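Local coordinates for protein glycoside hydrolase family 31 (Trueperella pyogenes, PDB 5I0F) that degrades the cyclic glucose tetrasaccharide cycloalternan, working through a covalent glycosyl-enzyme intermediate, at residues N302-Q307 / S325-E330; L309-M314 / R375-R380; A563-P568 / Q589-F594; T339-A344 / G365-P370. One frame throughout, in Å; residues are numbered along the deposited sequence.

Contact 1. Residues N302-Q307 / S325-E330; sequences NEWNTQ and SVVVIE. With BGC (beta-D-glucopyranose), chain C; GLC (alpha-D-glucopyranose), chain B.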
# COMPACT_ATOMS: atom_id res chain seq x y z
N ASN A 302 -13.87 8.94 -9.79
CA ASN A 302 -13.58 10.15 -9.02
C ASN A 302 -14.39 11.38 -9.49
O ASN A 302 -14.67 12.27 -8.69
CB ASN A 302 -12.09 10.46 -8.99
CG ASN A 302 -11.78 11.63 -8.06
OD1 ASN A 302 -11.70 12.80 -8.50
ND2 ASN A 302 -11.65 11.35 -6.78
N GLU A 303 -14.78 11.42 -10.78
CA GLU A 303 -15.51 12.58 -11.32
C GLU A 303 -17.02 12.50 -11.14
O GLU A 303 -17.73 13.33 -11.69
CB GLU A 303 -15.10 12.83 -12.79
CG GLU A 303 -13.63 13.19 -12.84
CD GLU A 303 -13.13 13.72 -14.16
OE1 GLU A 303 -12.06 14.35 -14.13
OE2 GLU A 303 -13.75 13.48 -15.22
N TRP A 304 -17.50 11.53 -10.37
CA TRP A 304 -18.91 11.53 -9.96
C TRP A 304 -18.99 12.37 -8.70
O TRP A 304 -18.95 11.84 -7.59
CB TRP A 304 -19.41 10.13 -9.69
CG TRP A 304 -19.27 9.21 -10.86
CD1 TRP A 304 -19.10 9.55 -12.18
CD2 TRP A 304 -19.35 7.80 -10.81
NE1 TRP A 304 -19.02 8.42 -12.95
CE2 TRP A 304 -19.16 7.33 -12.13
CE3 TRP A 304 -19.54 6.88 -9.78
CZ2 TRP A 304 -19.19 5.97 -12.45
CZ3 TRP A 304 -19.56 5.51 -10.11
CH2 TRP A 304 -19.38 5.09 -11.43
N ASN A 305 -19.08 13.68 -8.88
CA ASN A 305 -18.94 14.62 -7.77
C ASN A 305 -20.21 15.41 -7.45
O ASN A 305 -20.16 16.45 -6.79
CB ASN A 305 -17.74 15.53 -7.95
CG ASN A 305 -17.94 16.60 -9.01
OD1 ASN A 305 -18.69 16.43 -9.97
ND2 ASN A 305 -17.24 17.72 -8.84
N THR A 306 -21.35 14.90 -7.91
CA THR A 306 -22.65 15.46 -7.60
C THR A 306 -23.60 14.31 -7.47
O THR A 306 -23.35 13.21 -8.01
CB THR A 306 -23.21 16.43 -8.68
OG1 THR A 306 -23.52 15.72 -9.88
CG2 THR A 306 -22.26 17.55 -9.00
N GLN A 307 -24.70 14.57 -6.78
CA GLN A 307 -25.75 13.57 -6.61
C GLN A 307 -26.32 13.17 -7.96
O GLN A 307 -26.60 11.98 -8.22
CB GLN A 307 -26.84 14.13 -5.67
CG GLN A 307 -27.83 13.10 -5.15
CD GLN A 307 -28.70 13.65 -4.02
OE1 GLN A 307 -28.25 14.50 -3.22
NE2 GLN A 307 -29.93 13.15 -3.92
N SER A 325 -23.55 -3.81 -6.82
CA SER A 325 -23.84 -3.96 -5.39
C SER A 325 -23.31 -2.83 -4.50
O SER A 325 -23.79 -2.65 -3.39
CB SER A 325 -23.40 -5.34 -4.87
OG SER A 325 -21.99 -5.42 -4.77
N VAL A 326 -22.35 -2.06 -5.00
CA VAL A 326 -21.67 -1.03 -4.20
C VAL A 326 -21.33 0.14 -5.13
O VAL A 326 -20.85 -0.06 -6.26
CB VAL A 326 -20.34 -1.55 -3.58
CG1 VAL A 326 -19.65 -0.44 -2.77
CG2 VAL A 326 -20.56 -2.75 -2.67
N VAL A 327 -21.56 1.35 -4.63
CA VAL A 327 -21.04 2.55 -5.27
C VAL A 327 -20.11 3.26 -4.30
O VAL A 327 -20.47 3.46 -3.13
CB VAL A 327 -22.15 3.47 -5.82
CG1 VAL A 327 -23.09 3.98 -4.72
CG2 VAL A 327 -21.54 4.63 -6.62
N VAL A 328 -18.89 3.54 -4.76
CA VAL A 328 -17.94 4.37 -4.02
C VAL A 328 -18.06 5.81 -4.54
O VAL A 328 -18.07 6.02 -5.76
CB VAL A 328 -16.49 3.85 -4.22
CG1 VAL A 328 -15.50 4.67 -3.40
CG2 VAL A 328 -16.41 2.37 -3.84
N ILE A 329 -18.15 6.78 -3.63
CA ILE A 329 -18.13 8.19 -3.97
C ILE A 329 -16.91 8.79 -3.30
O ILE A 329 -16.77 8.70 -2.07
CB ILE A 329 -19.42 8.92 -3.49
CG1 ILE A 329 -20.68 8.11 -3.87
CG2 ILE A 329 -19.47 10.33 -4.08
CD1 ILE A 329 -21.97 8.64 -3.30
N GLU A 330 -16.02 9.34 -4.12
CA GLU A 330 -14.78 9.95 -3.65
C GLU A 330 -14.90 11.44 -3.47
O GLU A 330 -14.55 11.96 -2.41
CB GLU A 330 -13.62 9.62 -4.62
CG GLU A 330 -13.34 8.15 -4.68
CD GLU A 330 -11.96 7.83 -5.23
OE1 GLU A 330 -11.47 8.59 -6.13
OE2 GLU A 330 -11.39 6.81 -4.76
C2 BGC C . -6.51 6.42 -4.56
C3 BGC C . -7.35 6.61 -5.83
C4 BGC C . -8.31 7.78 -5.63
C5 BGC C . -7.55 9.05 -5.22
C6 BGC C . -8.56 10.13 -4.83
C1 BGC C . -6.48 7.56 -3.51
O2 BGC C . -5.40 5.50 -4.59
O3 BGC C . -8.06 5.40 -6.14
O4 BGC C . -9.06 8.02 -6.83
O5 BGC C . -6.62 8.86 -4.13
O6 BGC C . -7.90 11.39 -4.66
C1 GLC B . -8.50 12.44 -5.44
C2 GLC B . -7.61 13.70 -5.39
C3 GLC B . -7.71 14.39 -4.04
C4 GLC B . -9.17 14.61 -3.66
C5 GLC B . -9.91 13.27 -3.68
C6 GLC B . -11.38 13.41 -3.30
O2 GLC B . -6.24 13.36 -5.64
O3 GLC B . -7.00 15.64 -4.08
O4 GLC B . -9.24 15.20 -2.35
O5 GLC B . -9.83 12.72 -4.99
O6 GLC B . -12.07 14.19 -4.27
O HOH W 1 -16.68 10.37 -6.76
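The glycan pocket at the mouth of the TIM barrel is lined here by Asn-302 and Glu-330, which meet just beyond the ends of the first two barrel strands. Asn-302 ND2 donates to Glu-330 OE1 at 2.8 Å, an almost straight bond. OE1 lies close to the amide plane of Asn-302, but the N-H comes to it on its anti side, 21° out of the carboxylate plane; the two flat groups stand 77° apart. Asn-302 carries CG anti to its own N (chi1 -174°), and this swings the amide over to the glutamate. Asn-302 ND2 also gives a more bent bond to O5 of the chain B glucose at 2.9 Å. Glu-330 OE1 in turn accepts O4-H of the beta-glucose at 2.6 Å, while OE2 forms a salt bridge with Lys-465, so both carboxylate oxygens are engaged and the group is held against rotation. Residues 302-307 are the loop that opens the beta-alpha-beta crossover, which runs through helix 307-320 and returns along strand 326-329; Thr-306 is the N-cap of that helix. In this loop Trp-304 presents the rim of its indole to the strand, with CZ3 4.1 Å from Val-327 CG2, and NE1 is hydrogen-bonded to Asp-603. Trp-304 is also the centre of an inverse gamma turn, and its carbonyl O lies 3.9 Å from Ile-329 CG2. Beside it sits a water, 2.8 Å from Trp-304 O, that accepts the backbone N-H of Glu-330 at 2.9 Å.

Contact 2. Residues L309-M314 / R375-R380; sequences LVMEQM and RELHER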
# COMPACT_ATOMS: atom_id res chain seq x y z
N LEU A 309 -24.68 13.20 -10.87
CA LEU A 309 -23.73 12.33 -11.58
C LEU A 309 -23.72 10.89 -11.06
O LEU A 309 -23.62 9.95 -11.84
CB LEU A 309 -22.32 12.91 -11.57
CG LEU A 309 -22.17 14.15 -12.45
CD1 LEU A 309 -20.94 14.96 -12.03
CD2 LEU A 309 -22.13 13.78 -13.93
N VAL A 310 -23.85 10.71 -9.74
CA VAL A 310 -23.89 9.37 -9.15
C VAL A 310 -25.14 8.63 -9.64
O VAL A 310 -25.07 7.50 -10.15
CB VAL A 310 -23.83 9.39 -7.61
CG1 VAL A 310 -24.10 8.00 -7.05
CG2 VAL A 310 -22.49 9.92 -7.12
N MET A 311 -26.28 9.30 -9.50
CA MET A 311 -27.54 8.67 -9.82
C MET A 311 -27.68 8.36 -11.31
O MET A 311 -28.27 7.35 -11.65
CB MET A 311 -28.70 9.52 -9.31
CG MET A 311 -28.76 9.61 -7.80
SD MET A 311 -28.90 8.01 -6.96
CE MET A 311 -30.57 7.55 -7.36
N GLU A 312 -27.12 9.21 -12.17
CA GLU A 312 -27.10 8.95 -13.62
C GLU A 312 -26.43 7.59 -13.93
O GLU A 312 -26.93 6.80 -14.76
CB GLU A 312 -26.38 10.09 -14.38
CG GLU A 312 -26.07 9.78 -15.86
CD GLU A 312 -25.31 10.88 -16.59
OE1 GLU A 312 -24.64 11.72 -15.95
OE2 GLU A 312 -25.35 10.89 -17.86
N GLN A 313 -25.31 7.32 -13.28
CA GLN A 313 -24.60 6.08 -13.48
C GLN A 313 -25.31 4.87 -12.88
O GLN A 313 -25.35 3.82 -13.52
CB GLN A 313 -23.17 6.19 -12.95
CG GLN A 313 -22.35 7.26 -13.70
CD GLN A 313 -22.31 7.08 -15.20
OE1 GLN A 313 -22.34 5.95 -15.73
NE2 GLN A 313 -22.29 8.20 -15.90
N MET A 314 -25.94 5.05 -11.71
CA MET A 314 -26.74 3.97 -11.11
C MET A 314 -27.96 3.66 -11.99
O MET A 314 -28.28 2.49 -12.23
CB MET A 314 -27.16 4.30 -9.68
CG MET A 314 -25.99 4.55 -8.72
SD MET A 314 -24.89 3.14 -8.56
CE MET A 314 -23.64 3.55 -9.77
N ARG A 375 -30.91 6.33 0.91
CA ARG A 375 -32.13 5.57 1.10
C ARG A 375 -32.57 4.90 -0.22
O ARG A 375 -32.91 3.72 -0.25
CB ARG A 375 -33.24 6.48 1.66
CG ARG A 375 -34.59 5.82 1.88
CD ARG A 375 -35.71 6.82 2.16
NE ARG A 375 -36.00 7.63 0.97
CZ ARG A 375 -35.80 8.95 0.83
NH1 ARG A 375 -35.36 9.71 1.84
NH2 ARG A 375 -36.08 9.52 -0.34
N GLU A 376 -32.58 5.68 -1.29
CA GLU A 376 -33.04 5.16 -2.57
C GLU A 376 -32.08 4.13 -3.14
O GLU A 376 -32.53 3.14 -3.72
CB GLU A 376 -33.30 6.30 -3.58
CG GLU A 376 -34.45 7.24 -3.19
CD GLU A 376 -35.79 6.53 -2.93
OE1 GLU A 376 -36.17 5.65 -3.73
OE2 GLU A 376 -36.46 6.88 -1.92
N LEU A 377 -30.78 4.35 -2.99
CA LEU A 377 -29.82 3.34 -3.41
C LEU A 377 -29.99 2.05 -2.58
O LEU A 377 -30.05 0.95 -3.17
CB LEU A 377 -28.40 3.90 -3.42
CG LEU A 377 -28.17 4.91 -4.56
CD1 LEU A 377 -26.76 5.44 -4.49
CD2 LEU A 377 -28.43 4.38 -5.95
N HIS A 378 -30.21 2.19 -1.27
CA HIS A 378 -30.51 1.02 -0.43
C HIS A 378 -31.73 0.25 -0.91
O HIS A 378 -31.70 -0.97 -0.94
CB HIS A 378 -30.66 1.39 1.05
CG HIS A 378 -29.35 1.67 1.73
ND1 HIS A 378 -29.28 2.24 2.98
CD2 HIS A 378 -28.07 1.45 1.34
CE1 HIS A 378 -28.01 2.38 3.33
NE2 HIS A 378 -27.26 1.89 2.36
N GLU A 379 -32.78 0.95 -1.34
CA GLU A 379 -33.99 0.27 -1.85
C GLU A 379 -33.74 -0.52 -3.13
O GLU A 379 -34.42 -1.50 -3.39
CB GLU A 379 -35.11 1.27 -2.08
CG GLU A 379 -35.68 1.77 -0.78
CD GLU A 379 -36.70 2.87 -0.97
OE1 GLU A 379 -37.29 2.97 -2.09
OE2 GLU A 379 -36.93 3.61 0.01
N ARG A 380 -32.74 -0.09 -3.89
CA ARG A 380 -32.27 -0.81 -5.06
C ARG A 380 -31.23 -1.89 -4.78
O ARG A 380 -30.73 -2.49 -5.72
CB ARG A 380 -31.68 0.17 -6.06
CG ARG A 380 -32.59 1.28 -6.49
CD ARG A 380 -31.92 1.95 -7.66
NE ARG A 380 -32.46 3.26 -7.91
CZ ARG A 380 -32.07 4.03 -8.92
NH1 ARG A 380 -31.13 3.63 -9.76
NH2 ARG A 380 -32.64 5.22 -9.08
O HOH W 2 -29.67 1.20 -9.89
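Leu-377 is the bump of this contact, pushing its branched end into a hollow between Met-311 and Met-314 on the neighbouring outer helix of the barrel. The two helical segments run almost parallel, 12° between their directions, with axes 12.2 Å apart, so side chains alone span the gap. Leu-377 CD2 sits in the notch, 3.8 Å from Met-311 SD and 3.7 Å from Met-314 CG. Leu-377 CD1 lies beside Met-311 SD and makes a looser contact with Val-310 CG1, 4.5 Å. Both methionines are bent at chi2 and chi3. Met-311 curls across the gap and slides past Leu-377 in the opposite direction, whereas Met-314 starts toward the facing helix and then turns its sulfur away, to Val-327 on the barrel strand beneath. Arg-380, just past the end of helix 370-379, closes one side of the hollow. Its chain is extended from CG to NE, which carries NH2 to 3.6 Å from Met-311 CE and sets the guanidinium beside the backbone of Met-314. One water joins the two, accepting from Arg-380 NH1 at 2.8 Å and donating to Met-314 O at 3.0 Å. NH1 also makes a salt bridge to Asp-315, next along the same helix. The chemistry is therefore divided: Leu-377 meets one sulfur and the methylenes of the other methionine in apolar contact, without hydrogen bonds, and the polar tie, part water and part charge, probably holds the guanidinium at the margin.

Contact 3. Residues A563-P568 / Q589-F594; sequences AGFSGP and QYHSEF. With GLC (alpha-D-glucopyranose), chain D; BGC (beta-D-glucopyranose), chain C; GLC (alpha-D-glucopyranose), chain E.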
# COMPACT_ATOMS: atom_id res chain seq x y z
N ALA A 563 -8.54 -3.04 -15.42
CA ALA A 563 -8.01 -2.36 -16.59
C ALA A 563 -7.33 -1.02 -16.34
O ALA A 563 -7.06 -0.29 -17.29
CB ALA A 563 -9.09 -2.25 -17.67
N GLY A 564 -7.03 -0.70 -15.08
CA GLY A 564 -6.35 0.54 -14.73
C GLY A 564 -7.27 1.77 -14.61
O GLY A 564 -8.29 1.90 -15.32
N PHE A 565 -6.90 2.67 -13.72
CA PHE A 565 -7.71 3.87 -13.46
C PHE A 565 -7.17 5.16 -14.06
O PHE A 565 -7.93 6.14 -14.13
CB PHE A 565 -8.03 4.01 -11.96
CG PHE A 565 -7.13 4.94 -11.19
CD1 PHE A 565 -5.75 4.92 -11.29
CD2 PHE A 565 -7.69 5.77 -10.23
CE1 PHE A 565 -4.96 5.78 -10.52
CE2 PHE A 565 -6.92 6.61 -9.46
CZ PHE A 565 -5.54 6.62 -9.60
N SER A 566 -5.90 5.17 -14.49
CA SER A 566 -5.19 6.40 -14.86
C SER A 566 -4.99 6.49 -16.37
O SER A 566 -4.72 5.49 -17.03
CB SER A 566 -3.85 6.47 -14.16
OG SER A 566 -3.11 7.63 -14.51
N GLY A 567 -5.11 7.70 -16.90
CA GLY A 567 -4.90 7.97 -18.33
C GLY A 567 -6.14 7.76 -19.16
O GLY A 567 -7.23 7.50 -18.63
N PRO A 568 -6.00 7.90 -20.49
CA PRO A 568 -7.11 7.58 -21.39
C PRO A 568 -7.73 6.22 -21.05
O PRO A 568 -7.05 5.36 -20.48
CB PRO A 568 -6.43 7.55 -22.76
CG PRO A 568 -5.34 8.56 -22.63
CD PRO A 568 -4.83 8.40 -21.22
N GLN A 589 -14.24 -4.54 -9.17
CA GLN A 589 -14.45 -3.11 -9.10
C GLN A 589 -13.83 -2.37 -10.27
O GLN A 589 -12.67 -2.64 -10.63
CB GLN A 589 -13.81 -2.59 -7.80
CG GLN A 589 -13.93 -1.09 -7.53
CD GLN A 589 -12.60 -0.32 -7.50
OE1 GLN A 589 -12.51 0.74 -6.89
NE2 GLN A 589 -11.57 -0.86 -8.15
N TYR A 590 -14.56 -1.42 -10.84
CA TYR A 590 -13.98 -0.47 -11.81
C TYR A 590 -13.88 0.91 -11.17
O TYR A 590 -14.65 1.26 -10.29
CB TYR A 590 -14.74 -0.46 -13.14
CG TYR A 590 -16.11 0.21 -13.12
CD1 TYR A 590 -16.22 1.60 -13.18
CD2 TYR A 590 -17.29 -0.55 -13.08
CE1 TYR A 590 -17.47 2.22 -13.17
CE2 TYR A 590 -18.54 0.06 -13.08
CZ TYR A 590 -18.63 1.44 -13.12
OH TYR A 590 -19.87 2.03 -13.13
N HIS A 591 -12.92 1.70 -11.65
CA HIS A 591 -12.58 2.99 -11.06
C HIS A 591 -11.88 3.88 -12.08
O HIS A 591 -11.28 3.39 -13.04
CB HIS A 591 -11.72 2.76 -9.80
CG HIS A 591 -11.34 4.00 -9.06
ND1 HIS A 591 -12.23 5.00 -8.75
CD2 HIS A 591 -10.16 4.38 -8.50
CE1 HIS A 591 -11.60 5.97 -8.10
NE2 HIS A 591 -10.34 5.61 -7.93
N SER A 592 -11.95 5.19 -11.87
CA SER A 592 -11.23 6.15 -12.71
C SER A 592 -10.65 7.32 -11.91
O SER A 592 -11.30 7.88 -11.00
CB SER A 592 -12.13 6.70 -13.81
OG SER A 592 -13.29 7.35 -13.29
N GLU A 593 -9.45 7.70 -12.29
CA GLU A 593 -8.74 8.80 -11.65
C GLU A 593 -9.30 10.16 -12.05
O GLU A 593 -9.80 10.34 -13.15
CB GLU A 593 -7.25 8.72 -12.06
CG GLU A 593 -6.33 9.68 -11.33
CD GLU A 593 -4.87 9.46 -11.69
OE1 GLU A 593 -4.56 9.25 -12.87
OE2 GLU A 593 -4.01 9.49 -10.79
N PHE A 594 -9.18 11.12 -11.13
CA PHE A 594 -9.47 12.54 -11.35
C PHE A 594 -8.76 13.04 -12.60
O PHE A 594 -7.59 12.71 -12.80
CB PHE A 594 -8.98 13.37 -10.15
CG PHE A 594 -9.36 14.82 -10.20
CD1 PHE A 594 -10.70 15.21 -10.26
CD2 PHE A 594 -8.39 15.81 -10.13
CE1 PHE A 594 -11.06 16.56 -10.30
CE2 PHE A 594 -8.74 17.17 -10.15
CZ PHE A 594 -10.08 17.54 -10.22
C1 GLC D . -1.49 13.45 -11.03
C2 GLC D . -2.61 12.98 -11.95
C3 GLC D . -3.96 13.51 -11.47
C4 GLC D . -4.20 13.15 -10.00
C5 GLC D . -3.03 13.67 -9.16
C6 GLC D . -3.11 13.41 -7.66
O1 GLC D . -1.34 14.87 -11.13
O2 GLC D . -2.36 13.43 -13.29
O3 GLC D . -4.98 12.99 -12.32
O4 GLC D . -5.43 13.71 -9.53
O5 GLC D . -1.81 13.11 -9.68
O6 GLC D . -3.64 12.11 -7.32
C2 BGC C . -6.51 6.42 -4.56
C3 BGC C . -7.35 6.61 -5.83
C4 BGC C . -8.31 7.78 -5.63
C5 BGC C . -7.55 9.05 -5.22
C6 BGC C . -8.56 10.13 -4.83
C1 BGC C . -6.48 7.56 -3.51
O2 BGC C . -5.40 5.50 -4.59
O3 BGC C . -8.06 5.40 -6.14
O4 BGC C . -9.06 8.02 -6.83
O5 BGC C . -6.62 8.86 -4.13
O6 BGC C . -7.90 11.39 -4.66
C1 GLC E . -2.76 11.02 -7.66
C2 GLC E . -3.51 9.70 -7.45
C3 GLC E . -3.70 9.42 -5.97
C4 GLC E . -2.34 9.40 -5.28
C5 GLC E . -1.68 10.76 -5.52
C6 GLC E . -0.32 10.88 -4.86
O2 GLC E . -4.77 9.76 -8.13
O3 GLC E . -4.36 8.16 -5.80
O4 GLC E . -2.49 9.11 -3.88
O5 GLC E . -1.53 11.01 -6.93
O6 GLC E . 0.67 10.09 -5.53
O HOH W 3 -8.86 8.62 -15.43
O HOH W 4 -6.33 9.93 -15.66
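Phe-565 and Glu-593 come together through their first torsions: the phenylalanine, well off a staggered value (chi1 97°), lays its ring under Glu-593 CB, and the glutamate, with CG anti to its N (chi1 -172°) and the chain extended beyond, carries its carboxylate on to Ser-566 and the sugar. Glu-593 CB thus covers one face of the Phe-565 ring, a CH-pi contact 3.5 Å from the centroid. The backbones meet as well, Glu-593 N donating to Phe-565 O at 2.9 Å from above the carbonyl plane. Further out, Ser-566 OG gives its proton to Glu-593 OE1 at 2.7 Å, on the syn side. Glu-593 OE2 accepts from O2 of the chain E glucose at 2.8 Å and is also bonded to Tyr-200 OH, so each carboxylate oxygen is tied down. His-591 lies alongside Phe-565, pointing the same way, with planes only 26° apart but slid so far that the rings barely overlap, centroids 5.2 Å apart. His-591 NE2 meets the beta-glucose twice, donating to O4 at 2.9 Å and paired with O3 at 2.9 Å. These loops follow the last two strands of the barrel, 558-561 and 587-590, and line the glycan pocket. Phe-565 CE2 itself comes within 3.7 Å of C3 of the beta-glucose. Apolar support and directional bonds act together here: serine and tyrosine orient the carboxylate that receives a sugar hydroxyl.

Contact 4. Residues T339-A344 / G365-P370; sequences TIFRDA and GAWPDP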
# COMPACT_ATOMS: atom_id res chain seq x y z
N THR A 339 -15.50 15.75 5.86
CA THR A 339 -16.46 15.44 6.89
C THR A 339 -17.91 15.83 6.51
O THR A 339 -18.86 15.24 7.01
CB THR A 339 -16.02 16.17 8.19
OG1 THR A 339 -14.69 15.71 8.52
CG2 THR A 339 -16.88 15.84 9.29
N ILE A 340 -18.05 16.81 5.63
CA ILE A 340 -19.32 17.45 5.27
C ILE A 340 -19.49 17.41 3.75
O ILE A 340 -18.56 17.73 3.04
CB ILE A 340 -19.28 18.92 5.73
CG1 ILE A 340 -19.06 18.96 7.27
CG2 ILE A 340 -20.54 19.67 5.29
CD1 ILE A 340 -18.83 20.33 7.83
N PHE A 341 -20.69 17.04 3.29
CA PHE A 341 -21.01 17.01 1.86
C PHE A 341 -20.87 18.41 1.20
O PHE A 341 -21.21 19.43 1.82
CB PHE A 341 -22.43 16.47 1.62
CG PHE A 341 -22.51 14.96 1.51
CD1 PHE A 341 -22.64 14.16 2.64
CD2 PHE A 341 -22.47 14.33 0.27
CE1 PHE A 341 -22.73 12.79 2.55
CE2 PHE A 341 -22.56 12.95 0.17
CZ PHE A 341 -22.69 12.18 1.31
N ARG A 342 -20.37 18.44 -0.03
CA ARG A 342 -20.16 19.72 -0.72
C ARG A 342 -21.48 20.52 -0.80
O ARG A 342 -22.55 19.93 -1.06
CB ARG A 342 -19.59 19.54 -2.12
CG ARG A 342 -19.10 20.84 -2.74
CD ARG A 342 -18.15 20.59 -3.88
NE ARG A 342 -18.72 19.79 -4.98
CZ ARG A 342 -19.23 20.26 -6.13
NH1 ARG A 342 -19.68 19.41 -7.05
NH2 ARG A 342 -19.31 21.57 -6.39
N ASP A 343 -21.36 21.83 -0.55
CA ASP A 343 -22.49 22.81 -0.53
C ASP A 343 -23.45 22.74 0.65
O ASP A 343 -24.37 23.56 0.73
CB ASP A 343 -23.30 22.80 -1.86
CG ASP A 343 -22.46 23.18 -3.07
OD1 ASP A 343 -21.50 23.97 -2.93
OD2 ASP A 343 -22.78 22.68 -4.18
N ALA A 344 -23.27 21.81 1.58
CA ALA A 344 -24.13 21.76 2.76
C ALA A 344 -23.94 23.03 3.57
O ALA A 344 -22.85 23.58 3.61
CB ALA A 344 -23.82 20.52 3.62
N GLY A 365 -27.61 22.86 -4.94
CA GLY A 365 -26.25 22.44 -4.62
C GLY A 365 -25.88 21.09 -5.21
O GLY A 365 -26.70 20.43 -5.85
N ALA A 366 -24.65 20.67 -4.98
CA ALA A 366 -24.15 19.44 -5.57
C ALA A 366 -24.84 18.21 -4.99
O ALA A 366 -25.01 17.21 -5.71
CB ALA A 366 -22.65 19.34 -5.38
N TRP A 367 -25.23 18.28 -3.71
CA TRP A 367 -25.91 17.18 -3.01
C TRP A 367 -27.19 17.70 -2.30
O TRP A 367 -27.16 18.01 -1.12
CB TRP A 367 -24.95 16.51 -1.98
CG TRP A 367 -23.64 16.12 -2.62
CD1 TRP A 367 -22.53 16.88 -2.68
CD2 TRP A 367 -23.33 14.90 -3.29
NE1 TRP A 367 -21.54 16.23 -3.36
CE2 TRP A 367 -22.01 15.00 -3.74
CE3 TRP A 367 -24.05 13.73 -3.55
CZ2 TRP A 367 -21.38 13.98 -4.46
CZ3 TRP A 367 -23.42 12.70 -4.24
CH2 TRP A 367 -22.11 12.84 -4.71
N PRO A 368 -28.32 17.79 -3.04
CA PRO A 368 -29.54 18.34 -2.46
C PRO A 368 -30.19 17.47 -1.39
O PRO A 368 -30.94 17.99 -0.59
CB PRO A 368 -30.47 18.55 -3.67
CG PRO A 368 -29.94 17.65 -4.71
CD PRO A 368 -28.47 17.58 -4.50
N ASP A 369 -29.91 16.17 -1.37
CA ASP A 369 -30.49 15.29 -0.34
C ASP A 369 -29.65 14.00 -0.26
O ASP A 369 -30.05 12.95 -0.77
CB ASP A 369 -31.97 15.02 -0.72
CG ASP A 369 -32.76 14.32 0.38
OD1 ASP A 369 -32.20 13.87 1.40
OD2 ASP A 369 -33.98 14.17 0.18
N PRO A 370 -28.46 14.08 0.37
CA PRO A 370 -27.63 12.88 0.41
C PRO A 370 -28.31 11.73 1.15
O PRO A 370 -28.19 10.58 0.73
CB PRO A 370 -26.33 13.35 1.11
CG PRO A 370 -26.67 14.65 1.75
CD PRO A 370 -27.79 15.25 0.95
O HOH W 5 -18.88 17.03 -4.43
O HOH W 6 -25.36 20.10 -1.05
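Phe-341 turns the edge of its ring toward the face of Trp-367, a T-shaped pair with the five-membered ring centroid 5.1 Å away and planes at 66°. CD2 is the atom that touches, above CG of the indole. One face of the Phe-341 ring is also covered, by Pro-370 CB, which stands over its centre at 3.7 Å from the centroid in a CH-pi contact. Next comes Arg-342. Its carbonyl O lies at the indole edge, 3.5 Å from Trp-367 CD1, and a water takes both this oxygen and Trp-367 O as acceptors. A bend at chi3 (59°) folds the guanidinium back over Ala-366; Ala-366 CB lies over one face of the guanidinium, 3.4 Å from Arg-342 NH1. NE and Trp-367 NE1 both donate to a second water, while NH1 bonds Asn-305 O. Asp-343 follows, with a positive phi (72°), as third residue of the type II turn that brings Ala-344 N back to Phe-341 O. The turn sets its carboxylate before the facing chain: Asp-343 OD2 uses its anti lone pair to accept Ala-366 N-H at 2.9 Å. Gly-365 packs close against this aspartate, its CA 3.5 Å from Asp-343 OD2. On the facing side the chain goes on to Asp-369, the N-cap of helix 370-379, whose OD1 accepts from Gly-372 N. Both segments belong to the long excursion between the second strand of the TIM barrel and its second helix, and the contact pins the two arms of that beta-to-alpha loop together just before the helix starts.

How the contacts relate
Following the chain, strand 297-300 leads into loop 302-307, and contact 1 closes the crossover through helix 307-320 back onto strand 326-329. Contact 2 crosses it, because its first segment lies on that helix and its second, 375-380, comes after the strand. Contact 4 closes a smaller loop wholly within the span of contact 2, and is tied to contact 1 where Gln-307 N meets Ala-366 O and to contact 2 where Val-310 packs on Trp-367. Contact 3 comes much later, joining the loops after the last two barrel strands. It reaches contact 1 through a probable hydrogen bond from Asn-302 N to Ser-592 O, where the barrel closes between its last and first strands, and both touch the same beta-glucose.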